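Local structure of UDP-glucose 4-epimerase (7K3P) at residues R224-T236 with F295-V309. The protein catalyses the NAD-dependent interconversion of UDP-glucose and UDP-galactose and, as a UDP-Glc/GlcNAc 4-epimerase, probably also that of their N-acetylated counterparts. The protein carries 2 engineered substitutions. Numbering follows the deposited sequence.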
ATOM      1  N   ARG A 224     -13.985  33.613  -0.830  1.00 45.42           N
ATOM      2  CA  ARG A 224     -15.191  32.812  -0.820  1.00 45.19           C
ATOM      3  C   ARG A 224     -16.333  33.710  -0.377  1.00 45.37           C
ATOM      4  O   ARG A 224     -16.194  34.500   0.561  1.00 45.84           O
ATOM      5  CB  ARG A 224     -15.021  31.626   0.136  1.00 45.08           C
ATOM      6  CG  ARG A 224     -16.253  30.761   0.289  1.00 40.69           C
ATOM      7  CD  ARG A 224     -15.995  29.638   1.275  1.00 42.83           C
ATOM      8  NE  ARG A 224     -14.958  28.719   0.798  1.00 40.31           N
ATOM      9  CZ  ARG A 224     -15.196  27.651   0.038  1.00 41.74           C
ATOM     10  NH1 ARG A 224     -16.437  27.367  -0.339  1.00 40.97           N
ATOM     11  NH2 ARG A 224     -14.197  26.866  -0.349  1.00 42.33           N
ATOM     12  N   ASP A 225     -17.462  33.592  -1.058  1.00 47.57           N
ATOM     13  CA  ASP A 225     -18.549  34.544  -0.886  1.00 48.96           C
ATOM     14  C   ASP A 225     -19.276  34.379   0.443  1.00 49.05           C
ATOM     15  O   ASP A 225     -19.537  35.359   1.143  1.00 51.40           O
ATOM     16  CB  ASP A 225     -19.530  34.399  -2.045  1.00 54.47           C
ATOM     17  CG  ASP A 225     -20.579  35.483  -2.053  1.00 63.07           C
ATOM     18  OD1 ASP A 225     -20.261  36.622  -1.636  1.00 64.48           O
ATOM     19  OD2 ASP A 225     -21.722  35.194  -2.479  1.00 66.18           O
ATOM     20  N   LYS A 226     -19.608  33.140   0.783  1.00 48.41           N
ATOM     21  CA  LYS A 226     -20.374  32.856   1.990  1.00 45.84           C
ATOM     22  C   LYS A 226     -19.789  31.669   2.752  1.00 43.68           C
ATOM     23  O   LYS A 226     -19.074  30.846   2.182  1.00 45.07           O
ATOM     24  CB  LYS A 226     -21.845  32.572   1.645  1.00 49.78           C
ATOM     25  CG  LYS A 226     -22.696  33.818   1.380  1.00 56.68           C
ATOM     26  CD  LYS A 226     -24.193  33.569   1.628  1.00 53.75           C
ATOM     27  CE  LYS A 226     -24.911  33.051   0.389  1.00 56.07           C
ATOM     28  NZ  LYS A 226     -26.364  32.784   0.659  1.00 57.57           N
ATOM     29  N   LEU A 227     -20.091  31.600   4.044  1.00 44.11           N
ATOM     30  CA  LEU A 227     -19.755  30.439   4.871  1.00 44.08           C
ATOM     31  C   LEU A 227     -21.064  29.884   5.430  1.00 44.59           C
ATOM     32  O   LEU A 227     -21.860  30.626   6.003  1.00 45.79           O
ATOM     33  CB  LEU A 227     -18.811  30.842   6.014  1.00 39.98           C
ATOM     34  CG  LEU A 227     -18.271  29.783   6.983  1.00 41.00           C
ATOM     35  CD1 LEU A 227     -17.043  30.308   7.718  1.00 34.03           C
ATOM     36  CD2 LEU A 227     -19.332  29.354   7.988  1.00 43.26           C
ATOM     37  N   PHE A 228     -21.299  28.589   5.261  1.00 43.13           N
ATOM     38  CA  PHE A 228     -22.535  28.001   5.757  1.00 41.12           C
ATOM     39  C   PHE A 228     -22.302  27.222   7.048  1.00 40.73           C
ATOM     40  O   PHE A 228     -21.371  26.425   7.141  1.00 35.86           O
ATOM     41  CB  PHE A 228     -23.150  27.082   4.698  1.00 43.90           C
ATOM     42  CG  PHE A 228     -23.880  27.814   3.595  1.00 45.54           C
ATOM     43  CD1 PHE A 228     -25.100  28.432   3.845  1.00 49.69           C
ATOM     44  CD2 PHE A 228     -23.361  27.864   2.311  1.00 45.62           C
ATOM     45  CE1 PHE A 228     -25.786  29.101   2.834  1.00 49.28           C
ATOM     46  CE2 PHE A 228     -24.042  28.527   1.292  1.00 48.16           C
ATOM     47  CZ  PHE A 228     -25.255  29.144   1.556  1.00 47.84           C
ATOM     48  N   ILE A 229     -23.144  27.457   8.050  1.00 38.72           N
ATOM     49  CA  ILE A 229     -23.143  26.604   9.228  1.00 35.00           C
ATOM     50  C   ILE A 229     -24.196  25.523   9.035  1.00 36.77           C
ATOM     51  O   ILE A 229     -25.395  25.817   9.056  1.00 36.65           O
ATOM     52  CB  ILE A 229     -23.501  27.372  10.499  1.00 31.83           C
ATOM     53  CG1 ILE A 229     -22.611  28.600  10.672  1.00 36.80           C
ATOM     54  CG2 ILE A 229     -23.382  26.459  11.712  1.00 33.99           C
ATOM     55  CD1 ILE A 229     -22.865  29.328  11.983  1.00 31.44           C
ATOM     56  N   PHE A 230     -23.762  24.281   8.848  1.00 34.72           N
ATOM     57  CA  PHE A 230     -24.694  23.174   8.679  1.00 33.56           C
ATOM     58  C   PHE A 230     -25.114  22.589  10.013  1.00 36.35           C
ATOM     59  O   PHE A 230     -24.440  21.704  10.546  1.00 37.42           O
ATOM     60  CB  PHE A 230     -24.087  22.097   7.786  1.00 34.22           C
ATOM     61  CG  PHE A 230     -23.871  22.550   6.375  1.00 37.10           C
ATOM     62  CD1 PHE A 230     -24.946  22.693   5.508  1.00 40.35           C
ATOM     63  CD2 PHE A 230     -22.598  22.846   5.916  1.00 37.97           C
ATOM     64  CE1 PHE A 230     -24.750  23.119   4.196  1.00 40.77           C
ATOM     65  CE2 PHE A 230     -22.395  23.271   4.617  1.00 40.02           C
ATOM     66  CZ  PHE A 230     -23.474  23.405   3.754  1.00 39.33           C
ATOM     67  N   GLY A 231     -26.225  23.090  10.553  1.00 33.45           N
ATOM     68  CA  GLY A 231     -26.745  22.607  11.823  1.00 32.83           C
ATOM     69  C   GLY A 231     -26.253  23.429  13.003  1.00 36.83           C
ATOM     70  O   GLY A 231     -25.045  23.693  13.130  1.00 31.98           O
ATOM     71  N   ASP A 232     -27.188  23.836  13.864  1.00 30.75           N
ATOM     72  CA  ASP A 232     -26.861  24.601  15.058  1.00 35.52           C
ATOM     73  C   ASP A 232     -27.578  24.027  16.271  1.00 36.79           C
ATOM     74  O   ASP A 232     -27.705  24.695  17.298  1.00 35.47           O
ATOM     75  CB  ASP A 232     -27.195  26.091  14.884  1.00 36.02           C
ATOM     76  CG  ASP A 232     -28.703  26.360  14.801  1.00 43.44           C
ATOM     77  OD1 ASP A 232     -29.484  25.423  14.512  1.00 38.62           O
ATOM     78  OD2 ASP A 232     -29.100  27.527  15.005  1.00 42.26           O
ATOM     79  N   ASP A 233     -28.016  22.775  16.155  1.00 37.25           N
ATOM     80  CA  ASP A 233     -28.721  22.103  17.248  1.00 38.60           C
ATOM     81  C   ASP A 233     -28.086  20.765  17.640  1.00 38.72           C
ATOM     82  O   ASP A 233     -28.775  19.840  18.086  1.00 36.08           O
ATOM     83  CB  ASP A 233     -30.195  21.898  16.882  1.00 41.34           C
ATOM     84  CG  ASP A 233     -30.378  20.956  15.711  1.00 42.15           C
ATOM     85  OD1 ASP A 233     -29.374  20.605  15.054  1.00 39.01           O
ATOM     86  OD2 ASP A 233     -31.531  20.574  15.433  1.00 45.06           O
ATOM     87  N   TYR A 234     -26.772  20.655  17.473  1.00 37.78           N
ATOM     88  CA  TYR A 234     -26.073  19.454  17.920  1.00 37.21           C
ATOM     89  C   TYR A 234     -25.922  19.452  19.436  1.00 35.37           C
ATOM     90  O   TYR A 234     -26.016  20.506  20.077  1.00 33.97           O
ATOM     91  CB  TYR A 234     -24.699  19.356  17.262  1.00 37.26           C
ATOM     92  CG  TYR A 234     -24.744  18.995  15.798  1.00 35.35           C
ATOM     93  CD1 TYR A 234     -25.004  17.689  15.396  1.00 38.17           C
ATOM     94  CD2 TYR A 234     -24.512  19.949  14.817  1.00 33.50           C
ATOM     95  CE1 TYR A 234     -25.042  17.340  14.058  1.00 37.29           C
ATOM     96  CE2 TYR A 234     -24.538  19.607  13.467  1.00 34.47           C
ATOM     97  CZ  TYR A 234     -24.804  18.299  13.100  1.00 40.19           C
ATOM     98  OH  TYR A 234     -24.846  17.930  11.773  1.00 38.44           O
ATOM     99  N   ASP A 235     -25.677  18.269  19.997  1.00 35.18           N
ATOM    100  CA  ASP A 235     -25.396  18.113  21.423  1.00 38.18           C
ATOM    101  C   ASP A 235     -23.971  18.572  21.745  1.00 40.24           C
ATOM    102  O   ASP A 235     -23.140  17.772  22.174  1.00 43.47           O
ATOM    103  CB  ASP A 235     -25.554  16.649  21.837  1.00 39.97           C
ATOM    104  CG  ASP A 235     -25.491  16.461  23.347  1.00 48.48           C
ATOM    105  OD1 ASP A 235     -25.662  17.467  24.073  1.00 55.23           O
ATOM    106  OD2 ASP A 235     -25.281  15.315  23.808  1.00 51.64           O
ATOM    107  N   THR A 236     -23.686  19.849  21.506  1.00 38.72           N
ATOM    108  CA  THR A 236     -22.376  20.415  21.808  1.00 40.28           C
ATOM    109  C   THR A 236     -22.571  21.707  22.576  1.00 42.85           C
ATOM    110  O   THR A 236     -23.695  22.186  22.699  1.00 43.24           O
ATOM    111  CB  THR A 236     -21.578  20.761  20.533  1.00 37.17           C
ATOM    112  OG1 THR A 236     -22.273  21.772  19.793  1.00 32.63           O
ATOM    113  CG2 THR A 236     -21.366  19.530  19.656  1.00 32.72           C
ATOM    114  N   PHE A 295     -17.518  38.846   7.220  1.00 46.35           N
ATOM    115  CA  PHE A 295     -17.930  38.090   6.033  1.00 45.73           C
ATOM    116  C   PHE A 295     -19.300  37.453   6.222  1.00 41.44           C
ATOM    117  O   PHE A 295     -19.780  37.319   7.350  1.00 40.83           O
ATOM    118  CB  PHE A 295     -16.883  37.026   5.653  1.00 45.15           C
ATOM    119  CG  PHE A 295     -16.573  36.050   6.756  1.00 43.20           C
ATOM    120  CD1 PHE A 295     -17.367  34.925   6.955  1.00 42.47           C
ATOM    121  CD2 PHE A 295     -15.479  36.253   7.591  1.00 42.86           C
ATOM    122  CE1 PHE A 295     -17.083  34.024   7.974  1.00 40.49           C
ATOM    123  CE2 PHE A 295     -15.185  35.361   8.611  1.00 41.80           C
ATOM    124  CZ  PHE A 295     -15.989  34.245   8.804  1.00 43.28           C
ATOM    125  N   LYS A 296     -19.923  37.066   5.111  1.00 46.91           N
ATOM    126  CA  LYS A 296     -21.277  36.503   5.130  1.00 47.17           C
ATOM    127  C   LYS A 296     -21.339  35.058   5.645  1.00 43.02           C
ATOM    128  O   LYS A 296     -20.716  34.155   5.070  1.00 40.65           O
ATOM    129  CB  LYS A 296     -21.901  36.568   3.728  1.00 47.26           C
ATOM    130  CG  LYS A 296     -22.016  37.980   3.151  1.00 54.84           C
ATOM    131  CD  LYS A 296     -22.834  38.010   1.857  1.00 54.07           C
ATOM    132  CE  LYS A 296     -22.091  37.365   0.693  1.00 53.81           C
ATOM    133  NZ  LYS A 296     -20.809  38.062   0.385  1.00 57.03           N
ATOM    134  N   VAL A 297     -22.095  34.843   6.722  1.00 43.34           N
ATOM    135  CA  VAL A 297     -22.407  33.484   7.174  1.00 45.61           C
ATOM    136  C   VAL A 297     -23.913  33.230   7.299  1.00 46.88           C
ATOM    137  O   VAL A 297     -24.669  34.096   7.761  1.00 44.27           O
ATOM    138  CB  VAL A 297     -21.661  33.088   8.481  1.00 43.26           C
ATOM    139  CG1 VAL A 297     -20.807  34.233   8.994  1.00 43.87           C
ATOM    140  CG2 VAL A 297     -22.638  32.598   9.540  1.00 41.39           C
ATOM    141  N   GLU A 298     -24.338  32.041   6.872  1.00 46.62           N
ATOM    142  CA  GLU A 298     -25.749  31.670   6.894  1.00 44.93           C
ATOM    143  C   GLU A 298     -25.969  30.331   7.580  1.00 44.62           C
ATOM    144  O   GLU A 298     -25.202  29.381   7.389  1.00 45.54           O
ATOM    145  CB  GLU A 298     -26.320  31.609   5.472  1.00 51.65           C
ATOM    146  CG  GLU A 298     -27.696  32.240   5.337  1.00 51.64           C
ATOM    147  CD  GLU A 298     -27.627  33.750   5.225  1.00 57.32           C
ATOM    148  OE1 GLU A 298     -27.087  34.238   4.205  1.00 60.30           O
ATOM    149  OE2 GLU A 298     -28.110  34.443   6.153  1.00 54.88           O
ATOM    150  N   LEU A 299     -27.024  30.266   8.383  1.00 43.46           N
ATOM    151  CA  LEU A 299     -27.427  29.036   9.040  1.00 37.83           C
ATOM    152  C   LEU A 299     -28.045  28.098   8.020  1.00 39.19           C
ATOM    153  O   LEU A 299     -28.900  28.502   7.230  1.00 38.44           O
ATOM    154  CB  LEU A 299     -28.461  29.351  10.114  1.00 42.18           C
ATOM    155  CG  LEU A 299     -28.097  29.028  11.559  1.00 47.47           C
ATOM    156  CD1 LEU A 299     -26.774  29.687  11.906  1.00 46.88           C
ATOM    157  CD2 LEU A 299     -29.195  29.494  12.511  1.00 46.08           C
ATOM    158  N   ALA A 300     -27.615  26.842   8.033  1.00 38.78           N
ATOM    159  CA  ALA A 300     -28.229  25.820   7.196  1.00 35.27           C
ATOM    160  C   ALA A 300     -28.646  24.652   8.065  1.00 36.05           C
ATOM    161  O   ALA A 300     -28.223  24.556   9.220  1.00 35.05           O
ATOM    162  CB  ALA A 300     -27.269  25.361   6.117  1.00 34.08           C
ATOM    163  N   PRO A 301     -29.473  23.750   7.517  1.00 32.41           N
ATOM    164  CA  PRO A 301     -29.866  22.542   8.251  1.00 33.98           C
ATOM    165  C   PRO A 301     -28.666  21.640   8.488  1.00 33.26           C
ATOM    166  O   PRO A 301     -27.625  21.808   7.845  1.00 36.46           O
ATOM    167  CB  PRO A 301     -30.826  21.839   7.278  1.00 34.37           C
ATOM    168  CG  PRO A 301     -31.351  22.960   6.396  1.00 36.20           C
ATOM    169  CD  PRO A 301     -30.158  23.864   6.218  1.00 37.03           C
ATOM    170  N   ARG A 302     -28.816  20.682   9.393  1.00 35.71           N
ATOM    171  CA  ARG A 302     -27.821  19.643   9.556  1.00 35.39           C
ATOM    172  C   ARG A 302     -27.557  18.956   8.220  1.00 40.75           C
ATOM    173  O   ARG A 302     -28.465  18.739   7.416  1.00 42.78           O
ATOM    174  CB  ARG A 302     -28.313  18.588  10.537  1.00 36.01           C
ATOM    175  CG  ARG A 302     -28.406  19.039  11.973  1.00 36.35           C
ATOM    176  CD  ARG A 302     -28.482  17.816  12.834  1.00 35.95           C
ATOM    177  NE  ARG A 302     -28.664  18.144  14.236  1.00 43.34           N
ATOM    178  CZ  ARG A 302     -28.712  17.237  15.197  1.00 37.33           C
ATOM    179  NH1 ARG A 302     -28.583  15.953  14.888  1.00 34.03           N
ATOM    180  NH2 ARG A 302     -28.888  17.615  16.456  1.00 40.01           N
ATOM    181  N   ARG A 303     -26.300  18.611   7.997  1.00 36.55           N
ATOM    182  CA  ARG A 303     -25.902  17.818   6.857  1.00 38.61           C
ATOM    183  C   ARG A 303     -25.882  16.372   7.350  1.00 42.24           C
ATOM    184  O   ARG A 303     -25.105  16.022   8.249  1.00 37.77           O
ATOM    185  CB  ARG A 303     -24.516  18.285   6.439  1.00 42.78           C
ATOM    186  CG  ARG A 303     -23.951  17.704   5.190  1.00 47.94           C
ATOM    187  CD  ARG A 303     -22.451  17.932   5.219  1.00 52.01           C
ATOM    188  NE  ARG A 303     -21.998  18.900   4.229  1.00 49.19           N
ATOM    189  CZ  ARG A 303     -20.996  19.753   4.412  1.00 47.90           C
ATOM    190  NH1 ARG A 303     -20.343  19.795   5.567  1.00 45.50           N
ATOM    191  NH2 ARG A 303     -20.653  20.581   3.433  1.00 46.96           N
ATOM    192  N   ALA A 304     -26.773  15.539   6.816  1.00 44.00           N
ATOM    193  CA  ALA A 304     -26.862  14.148   7.262  1.00 41.24           C
ATOM    194  C   ALA A 304     -25.495  13.488   7.160  1.00 42.58           C
ATOM    195  O   ALA A 304     -24.729  13.769   6.232  1.00 47.02           O
ATOM    196  CB  ALA A 304     -27.884  13.384   6.449  1.00 48.46           C
ATOM    197  N   GLY A 305     -25.174  12.641   8.133  1.00 45.33           N
ATOM    198  CA  GLY A 305     -23.878  11.990   8.158  1.00 47.20           C
ATOM    199  C   GLY A 305     -22.774  12.707   8.935  1.00 45.12           C
ATOM    200  O   GLY A 305     -21.790  12.077   9.328  1.00 46.61           O
ATOM    201  N   ASP A 306     -22.913  14.012   9.154  1.00 39.77           N
ATOM    202  CA  ASP A 306     -21.869  14.766   9.860  1.00 37.93           C
ATOM    203  C   ASP A 306     -21.886  14.491  11.361  1.00 33.44           C
ATOM    204  O   ASP A 306     -22.894  14.734  12.027  1.00 33.26           O
ATOM    205  CB  ASP A 306     -22.036  16.273   9.643  1.00 39.60           C
ATOM    206  CG  ASP A 306     -21.370  16.767   8.375  1.00 45.65           C
ATOM    207  OD1 ASP A 306     -20.618  15.998   7.739  1.00 52.25           O
ATOM    208  OD2 ASP A 306     -21.600  17.947   8.026  1.00 48.64           O
ATOM    209  N   PRO A 307     -20.762  14.006  11.913  1.00 34.86           N
ATOM    210  CA  PRO A 307     -20.735  13.851  13.372  1.00 30.19           C
ATOM    211  C   PRO A 307     -20.696  15.226  14.062  1.00 28.71           C
ATOM    212  O   PRO A 307     -20.152  16.190  13.502  1.00 27.97           O
ATOM    213  CB  PRO A 307     -19.433  13.074  13.620  1.00 34.54           C
ATOM    214  CG  PRO A 307     -18.552  13.422  12.444  1.00 31.66           C
ATOM    215  CD  PRO A 307     -19.492  13.606  11.269  1.00 35.42           C
ATOM    216  N   SER A 308     -21.284  15.331  15.248  1.00 27.09           N
ATOM    217  CA  SER A 308     -21.227  16.595  15.974  1.00 31.89           C
ATOM    218  C   SER A 308     -19.784  16.889  16.432  1.00 26.42           C
ATOM    219  O   SER A 308     -19.360  18.049  16.502  1.00 28.03           O
ATOM    220  CB  SER A 308     -22.185  16.574  17.174  1.00 27.28           C
ATOM    221  OG  SER A 308     -21.871  15.502  18.044  1.00 29.42           O
ATOM    222  N   VAL A 309     -19.037  15.829  16.731  1.00 29.90           N
ATOM    223  CA  VAL A 309     -17.674  15.944  17.266  1.00 29.15           C
ATOM    224  C   VAL A 309     -16.727  14.955  16.574  1.00 26.47           C
ATOM    225  O   VAL A 309     -17.045  13.765  16.437  1.00 29.16           O
ATOM    226  CB  VAL A 309     -17.642  15.699  18.796  1.00 27.29           C
ATOM    227  CG1 VAL A 309     -16.221  15.856  19.353  1.00 25.92           C
ATOM    228  CG2 VAL A 309     -18.582  16.659  19.510  1.00 27.70           C
TER
HETATM  229  O   HOH W   1     -18.531  37.953   2.744  1.00 49.24           O
HETATM  230  O   HOH W   2     -24.016  19.210   9.826  1.00 35.29           O
HETATM  231  O   HOH W   3     -29.682  25.326  11.127  1.00 39.25           O
HETATM  232  O   HOH W   4     -25.516  15.390  10.887  1.00 40.58           O
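Leu227 and Ile229 each use both backbone polar groups on strand 296-300. Their amides donate to Lys296 O and Glu298 O; their carbonyls accept from Glu298 N and Ala300 N. Gly231 N donates to Ala300 O (2.8 Å). Leu227, Ile229 and Val297 pack against helix 280-291.

Past the strands, Arg302 holds Asp233 side-on. NE forms a fairly straight salt-bridge bond to Asp233 OD1 (2.7 Å, 163°), syn but tilted out of the carboxylate plane. NH2 reaches Asp233 O (2.8 Å), above the carbonyl plane. The extended Arg302 chain lays its guanidinium flat on one face of the Tyr234 ring, planes 17° apart, opposite Ser308.

Two waters meet Tyr234 OH at the ring edge. One lies near OH, Arg303 O and Asp306 O and can donate to two of them. The other accepts from OH (2.5 Å) and Arg303 N, and donates to Phe230 O. With CG turned from the backbone N (chi1 -174°), Arg303 makes an off-centre cation-pi contact over one face of Phe230; its NH2 donates to Pro207 O and NH1 weakly to Asp306 OD2.

At the other end, Lys296 NZ salt-bridges Asp225 OD1 (2.5 Å) from above the carboxylate plane and donates to Asp225 O (3.1 Å).

The two-stranded parallel sheet and the type II beta turn Arg303-Asp306, water-linked to Tyr234, are consistent with the smaller C-terminal part that binds the nucleotide sugar in related epimerases.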